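Local coordinates for protein ribokinase (Arabidopsis thaliana, PDB 6ILT) that phosphorylates D-ribose at O-5 with ATP and a divalent metal such as magnesium, yielding ribose 5-phosphate for nucleotide and amino acid synthesis or the pentose phosphate pathway, at residues T191-L196 with Q209-C214; D259-A264 with A284-C289. One frame throughout, in Å; residues are numbered along the deposited sequence.

Interaction 1 of 2, residues T191-L196 with Q209-C214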
loop_
_atom_site.group_PDB
_atom_site.type_symbol
_atom_site.label_atom_id
_atom_site.label_comp_id
_atom_site.label_asym_id
_atom_site.label_seq_id
_atom_site.Cartn_x
_atom_site.Cartn_y
_atom_site.Cartn_z
ATOM N N THR B 191 -8.898 17.082 -21.724
ATOM C CA THR B 191 -7.696 16.364 -22.136
ATOM C C THR B 191 -8.052 15.014 -22.750
ATOM O O THR B 191 -7.498 14.617 -23.775
ATOM C CB THR B 191 -6.753 16.150 -20.953
ATOM O OG1 THR B 191 -6.802 17.304 -20.109
ATOM C CG2 THR B 191 -5.346 15.947 -21.436
ATOM N N GLU B 192 -8.993 14.321 -22.118
ATOM C CA GLU B 192 -9.513 13.063 -22.632
ATOM C C GLU B 192 -10.254 13.275 -23.936
ATOM O O GLU B 192 -10.197 12.438 -24.826
ATOM C CB GLU B 192 -10.443 12.410 -21.609
ATOM C CG GLU B 192 -9.720 11.951 -20.336
ATOM C CD GLU B 192 -10.679 11.675 -19.180
ATOM O OE1 GLU B 192 -11.872 12.043 -19.281
ATOM O OE2 GLU B 192 -10.230 11.097 -18.165
ATOM N N LEU B 193 -10.982 14.380 -24.029
ATOM C CA LEU B 193 -11.763 14.673 -25.225
ATOM C C LEU B 193 -10.826 14.789 -26.408
ATOM O O LEU B 193 -11.113 14.279 -27.475
ATOM C CB LEU B 193 -12.567 15.964 -25.066
ATOM C CG LEU B 193 -13.397 16.434 -26.266
ATOM C CD1 LEU B 193 -14.479 15.424 -26.643
ATOM C CD2 LEU B 193 -14.023 17.787 -25.965
ATOM N N SER B 194 -9.696 15.454 -26.188
ATOM C CA SER B 194 -8.710 15.666 -27.232
ATOM C C SER B 194 -8.107 14.331 -27.684
ATOM O O SER B 194 -8.297 13.928 -28.832
ATOM C CB SER B 194 -7.618 16.622 -26.743
ATOM O OG SER B 194 -6.768 17.004 -27.811
ATOM N N ARG B 195 -7.416 13.642 -26.771
ATOM C CA ARG B 195 -6.838 12.323 -27.050
ATOM C C ARG B 195 -7.831 11.369 -27.730
ATOM O O ARG B 195 -7.459 10.639 -28.647
ATOM C CB ARG B 195 -6.310 11.682 -25.757
ATOM N N LEU B 196 -9.089 11.386 -27.302
ATOM C CA LEU B 196 -10.087 10.458 -27.834
ATOM C C LEU B 196 -10.378 10.768 -29.301
ATOM O O LEU B 196 -10.106 9.951 -30.165
ATOM C CB LEU B 196 -11.364 10.511 -26.981
ATOM C CG LEU B 196 -12.639 9.743 -27.323
ATOM C CD1 LEU B 196 -13.549 10.413 -28.352
ATOM C CD2 LEU B 196 -12.265 8.338 -27.760
ATOM N N GLN B 209 -16.398 21.141 -31.772
ATOM C CA GLN B 209 -16.048 20.358 -32.943
ATOM C C GLN B 209 -15.560 18.960 -32.559
ATOM O O GLN B 209 -15.935 17.962 -33.188
ATOM C CB GLN B 209 -14.985 21.098 -33.765
ATOM C CG GLN B 209 -15.571 22.211 -34.607
ATOM C CD GLN B 209 -16.881 21.787 -35.240
ATOM O OE1 GLN B 209 -16.901 20.981 -36.170
ATOM N NE2 GLN B 209 -17.990 22.313 -34.720
ATOM N N ALA B 210 -14.734 18.878 -31.521
ATOM C CA ALA B 210 -14.309 17.565 -31.047
ATOM C C ALA B 210 -15.526 16.747 -30.612
ATOM O O ALA B 210 -15.501 15.514 -30.688
ATOM C CB ALA B 210 -13.299 17.691 -29.911
ATOM N N VAL B 211 -16.597 17.441 -30.206
ATOM C CA VAL B 211 -17.835 16.794 -29.774
ATOM C C VAL B 211 -18.667 16.387 -30.984
ATOM O O VAL B 211 -19.419 15.395 -30.950
ATOM C CB VAL B 211 -18.675 17.725 -28.825
ATOM C CG1 VAL B 211 -20.092 17.181 -28.605
ATOM C CG2 VAL B 211 -17.965 17.905 -27.472
ATOM N N ALA B 212 -18.550 17.167 -32.054
ATOM C CA ALA B 212 -19.174 16.782 -33.313
ATOM C C ALA B 212 -18.570 15.450 -33.731
ATOM O O ALA B 212 -19.284 14.545 -34.145
ATOM C CB ALA B 212 -18.970 17.844 -34.383
ATOM N N LYS B 213 -17.259 15.312 -33.551
ATOM C CA LYS B 213 -16.577 14.048 -33.834
ATOM C C LYS B 213 -16.997 12.892 -32.918
ATOM O O LYS B 213 -16.987 11.742 -33.365
ATOM C CB LYS B 213 -15.059 14.227 -33.752
ATOM N N CYS B 214 -17.326 13.171 -31.648
ATOM C CA CYS B 214 -17.906 12.121 -30.798
ATOM C C CYS B 214 -19.254 11.734 -31.362
ATOM O O CYS B 214 -19.590 10.562 -31.400
ATOM C CB CYS B 214 -18.072 12.546 -29.325
ATOM S SG CYS B 214 -16.537 12.993 -28.550
#
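L193 carries most of the apolar contact between helices 190-197 and 204-215, its forked end spread over the methyl of A210. CG of L193 lies 3.9 Å from CB of A210, and CD2 of L193 reaches on to CG2 of V211 at 4.2 Å. CG of L193 stands anti to the backbone N (chi1 178°), which carries both methyls out towards the partner helix. With an alanine here, the A210 methyl is likely to face a gap, and C214 would keep L196 as its one side-chain neighbour on segment 191-196.

Sulfur–methyl contacts make up the rest. SG of C214 sits between two leucines, 3.7 Å from CD1 of L193 and 4.0 Å from CD1 of L196, the second approaching from one turn further along its helix. V211 and C214 also pack against strand 221-225, and T197 touches both A210 and C214.

No clear hydrogen bond crosses the interface; the backbone bonds stay within each helix, whose segment axes approach to 9.9 Å and cross at 58°. This is a small helix–helix contact within the connection between the parallel strands 185-187 and 221-225 of the PfkB (ribokinase-like) fold.

Interaction 2 of 2, residues D259-A264 with A284-C289; sequences DTFTAA and AAASLC. With NA (sodium ion), chain J; ATP (adenosine-5'-triphosphate), chain G.
In T260 (chi1 -52°), OG1 stands beside the backbone N and CG2 anti to it, which points the methyl at A285 and the hydroxyl at C289. The methyl CG2 of T260 rests 3.7 Å from CB of A285 and also touches that residue's carbonyl, while OG1 of T260 approaches SG of C289 to 3.4 Å. OG1 is also hydrogen-bonded to O of G256. A turn on, CB of A264 meets CB of A285 at 3.6 Å. Small residues thus let the segment axes approach to 8.0 Å at 152°, near antiparallel.

F261, with CG anti to its backbone N (chi1 -174°), passes A286, whose CB lies at the ring edge and 4.1 Å from CB of F261. The same A286 methyl touches the nucleotide, 3.4 Å from O4' of the ATP ribose, and CD2 of F261 comes within 4.0 Å of O2'.

O of C289 binds the sodium ion at 2.7 Å; carbonyls of D253, T255, V292 and G294 and OG of S298 complete the shell, at the predicted potassium site. D259, the predicted proton acceptor, salt-bridges K41 through OD1 and hydrogen-bonds N44 through OD2. Close, mainly apolar contacts are consistent with holding probable base, ribose and cation in fixed relation.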
loop_
_atom_site.group_PDB
_atom_site.type_symbol
_atom_site.label_atom_id
_atom_site.label_comp_id
_atom_site.label_asym_id
_atom_site.label_seq_id
_atom_site.Cartn_x
_atom_site.Cartn_y
_atom_site.Cartn_z
ATOM N N ASP B 259 -15.047 12.404 -10.635
ATOM C CA ASP B 259 -15.920 11.286 -10.235
ATOM C C ASP B 259 -17.192 11.726 -9.511
ATOM O O ASP B 259 -18.285 11.233 -9.792
ATOM C CB ASP B 259 -15.148 10.323 -9.344
ATOM C CG ASP B 259 -14.013 9.655 -10.083
ATOM O OD1 ASP B 259 -14.178 9.411 -11.308
ATOM O OD2 ASP B 259 -12.960 9.393 -9.448
ATOM N N THR B 260 -17.035 12.643 -8.562
ATOM C CA THR B 260 -18.173 13.252 -7.885
ATOM C C THR B 260 -19.096 13.878 -8.903
ATOM O O THR B 260 -20.306 13.652 -8.867
ATOM C CB THR B 260 -17.728 14.353 -6.909
ATOM O OG1 THR B 260 -16.717 13.843 -6.032
ATOM C CG2 THR B 260 -18.898 14.880 -6.103
ATOM N N PHE B 261 -18.527 14.686 -9.803
ATOM C CA PHE B 261 -19.329 15.379 -10.825
ATOM C C PHE B 261 -20.192 14.394 -11.631
ATOM O O PHE B 261 -21.397 14.592 -11.806
ATOM C CB PHE B 261 -18.433 16.175 -11.789
ATOM C CG PHE B 261 -19.223 17.039 -12.775
ATOM C CD1 PHE B 261 -19.667 16.516 -13.978
ATOM C CD2 PHE B 261 -19.520 18.374 -12.475
ATOM C CE1 PHE B 261 -20.395 17.303 -14.883
ATOM C CE2 PHE B 261 -20.250 19.184 -13.380
ATOM C CZ PHE B 261 -20.691 18.639 -14.583
ATOM N N THR B 262 -19.560 13.323 -12.103
ATOM C CA THR B 262 -20.231 12.365 -12.985
ATOM C C THR B 262 -21.278 11.586 -12.234
ATOM O O THR B 262 -22.373 11.400 -12.734
ATOM C CB THR B 262 -19.227 11.365 -13.625
ATOM O OG1 THR B 262 -18.171 12.078 -14.278
ATOM C CG2 THR B 262 -19.923 10.487 -14.646
ATOM N N ALA B 263 -20.946 11.119 -11.033
ATOM C CA ALA B 263 -21.905 10.340 -10.250
ATOM C C ALA B 263 -23.077 11.208 -9.795
ATOM O O ALA B 263 -24.233 10.781 -9.849
ATOM C CB ALA B 263 -21.236 9.713 -9.078
ATOM N N ALA B 264 -22.771 12.426 -9.350
ATOM C CA ALA B 264 -23.796 13.401 -8.975
ATOM C C ALA B 264 -24.704 13.729 -10.163
ATOM O O ALA B 264 -25.926 13.865 -10.023
ATOM C CB ALA B 264 -23.145 14.696 -8.434
ATOM N N ALA B 284 -22.258 21.674 -8.166
ATOM C CA ALA B 284 -22.305 21.963 -6.745
ATOM C C ALA B 284 -21.621 20.850 -5.963
ATOM O O ALA B 284 -20.810 21.131 -5.087
ATOM C CB ALA B 284 -23.755 22.143 -6.293
ATOM N N ALA B 285 -21.923 19.588 -6.296
ATOM C CA ALA B 285 -21.293 18.475 -5.598
ATOM C C ALA B 285 -19.782 18.482 -5.797
ATOM O O ALA B 285 -19.019 18.267 -4.850
ATOM C CB ALA B 285 -21.878 17.141 -6.051
ATOM N N ALA B 286 -19.340 18.722 -7.025
ATOM C CA ALA B 286 -17.910 18.742 -7.282
ATOM C C ALA B 286 -17.252 19.923 -6.555
ATOM O O ALA B 286 -16.120 19.817 -6.093
ATOM C CB ALA B 286 -17.634 18.808 -8.777
ATOM N N SER B 287 -17.961 21.046 -6.472
ATOM C CA SER B 287 -17.458 22.198 -5.725
ATOM C C SER B 287 -17.133 21.826 -4.272
ATOM O O SER B 287 -16.090 22.219 -3.743
ATOM C CB SER B 287 -18.465 23.347 -5.745
ATOM O OG SER B 287 -17.834 24.539 -5.313
ATOM N N LEU B 288 -18.007 21.049 -3.637
ATOM C CA LEU B 288 -17.797 20.665 -2.231
ATOM C C LEU B 288 -16.641 19.679 -2.042
ATOM O O LEU B 288 -15.825 19.829 -1.124
ATOM C CB LEU B 288 -19.075 20.078 -1.651
ATOM C CG LEU B 288 -20.163 21.145 -1.518
ATOM C CD1 LEU B 288 -21.493 20.526 -1.075
ATOM C CD2 LEU B 288 -19.684 22.205 -0.536
ATOM N N CYS B 289 -16.594 18.671 -2.904
ATOM C CA CYS B 289 -15.456 17.750 -3.010
ATOM C C CYS B 289 -14.066 18.419 -2.946
ATOM O O CYS B 289 -13.188 17.962 -2.222
ATOM C CB CYS B 289 -15.586 16.970 -4.320
ATOM S SG CYS B 289 -14.306 15.779 -4.686
HETATM NA NA NA J . -11.298 16.159 -2.781
HETATM P PG ATP G . -10.161 13.967 -12.265
HETATM O O1G ATP G . -10.561 12.746 -12.960
HETATM O O2G ATP G . -8.779 14.383 -12.555
HETATM O O3G ATP G . -10.454 13.931 -10.830
HETATM P PB ATP G . -11.556 15.525 -14.254
HETATM O O1B ATP G . -12.251 14.400 -14.881
HETATM O O2B ATP G . -10.427 16.153 -14.927
HETATM O O3B ATP G . -11.065 15.129 -12.807
HETATM P PA ATP G . -12.499 18.236 -14.051
HETATM O O1A ATP G . -13.108 18.631 -15.333
HETATM O O2A ATP G . -11.122 18.688 -13.813
HETATM O O3A ATP G . -12.592 16.667 -13.896
HETATM O "O5'" ATP G . -13.402 18.706 -12.849
HETATM C "C5'" ATP G . -14.750 18.252 -12.791
HETATM C "C4'" ATP G . -15.615 19.345 -12.225
HETATM O "O4'" ATP G . -15.142 19.682 -10.907
HETATM C "C3'" ATP G . -15.590 20.682 -12.963
HETATM O "O3'" ATP G . -16.493 20.689 -14.053
HETATM C "C2'" ATP G . -16.084 21.630 -11.873
HETATM O "O2'" ATP G . -17.487 21.735 -11.840
HETATM C "C1'" ATP G . -15.481 21.014 -10.613
HETATM N N9 ATP G . -14.296 21.719 -10.226
HETATM C C8 ATP G . -13.026 21.460 -10.587
HETATM N N7 ATP G . -12.170 22.319 -10.107
HETATM C C5 ATP G . -12.946 23.210 -9.394
HETATM C C6 ATP G . -12.642 24.360 -8.656
HETATM N N6 ATP G . -11.419 24.849 -8.530
HETATM N N1 ATP G . -13.670 25.018 -8.086
HETATM C C2 ATP G . -14.903 24.535 -8.234
HETATM N N3 ATP G . -15.305 23.467 -8.900
HETATM C C4 ATP G . -14.263 22.848 -9.465
#

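From the N terminus, the chain runs through strand 185-187 into helix 190-197, and interaction 1 closes a short loop, with 12 residues between its segments, as helix 204-215 packs beside helix 190-197. Strands 221-225, 231-235 and 241-243 then complete the nine-stranded sheet out to its edge strand 241-243 before helix 257-270 begins. Interaction 2 closes next, bringing helix 275-289 back nearly antiparallel, with 19 mostly helical residues between the two segments. The two loops follow in series, neither enclosing nor crossing the other. The centres of interactions 1 and 2 are about 22 Å apart, without touching. Interaction 1 joins two helices linking neighbouring sheet strands, whereas interaction 2 pairs two helices of the C-terminal part beside the nucleotide and the cation.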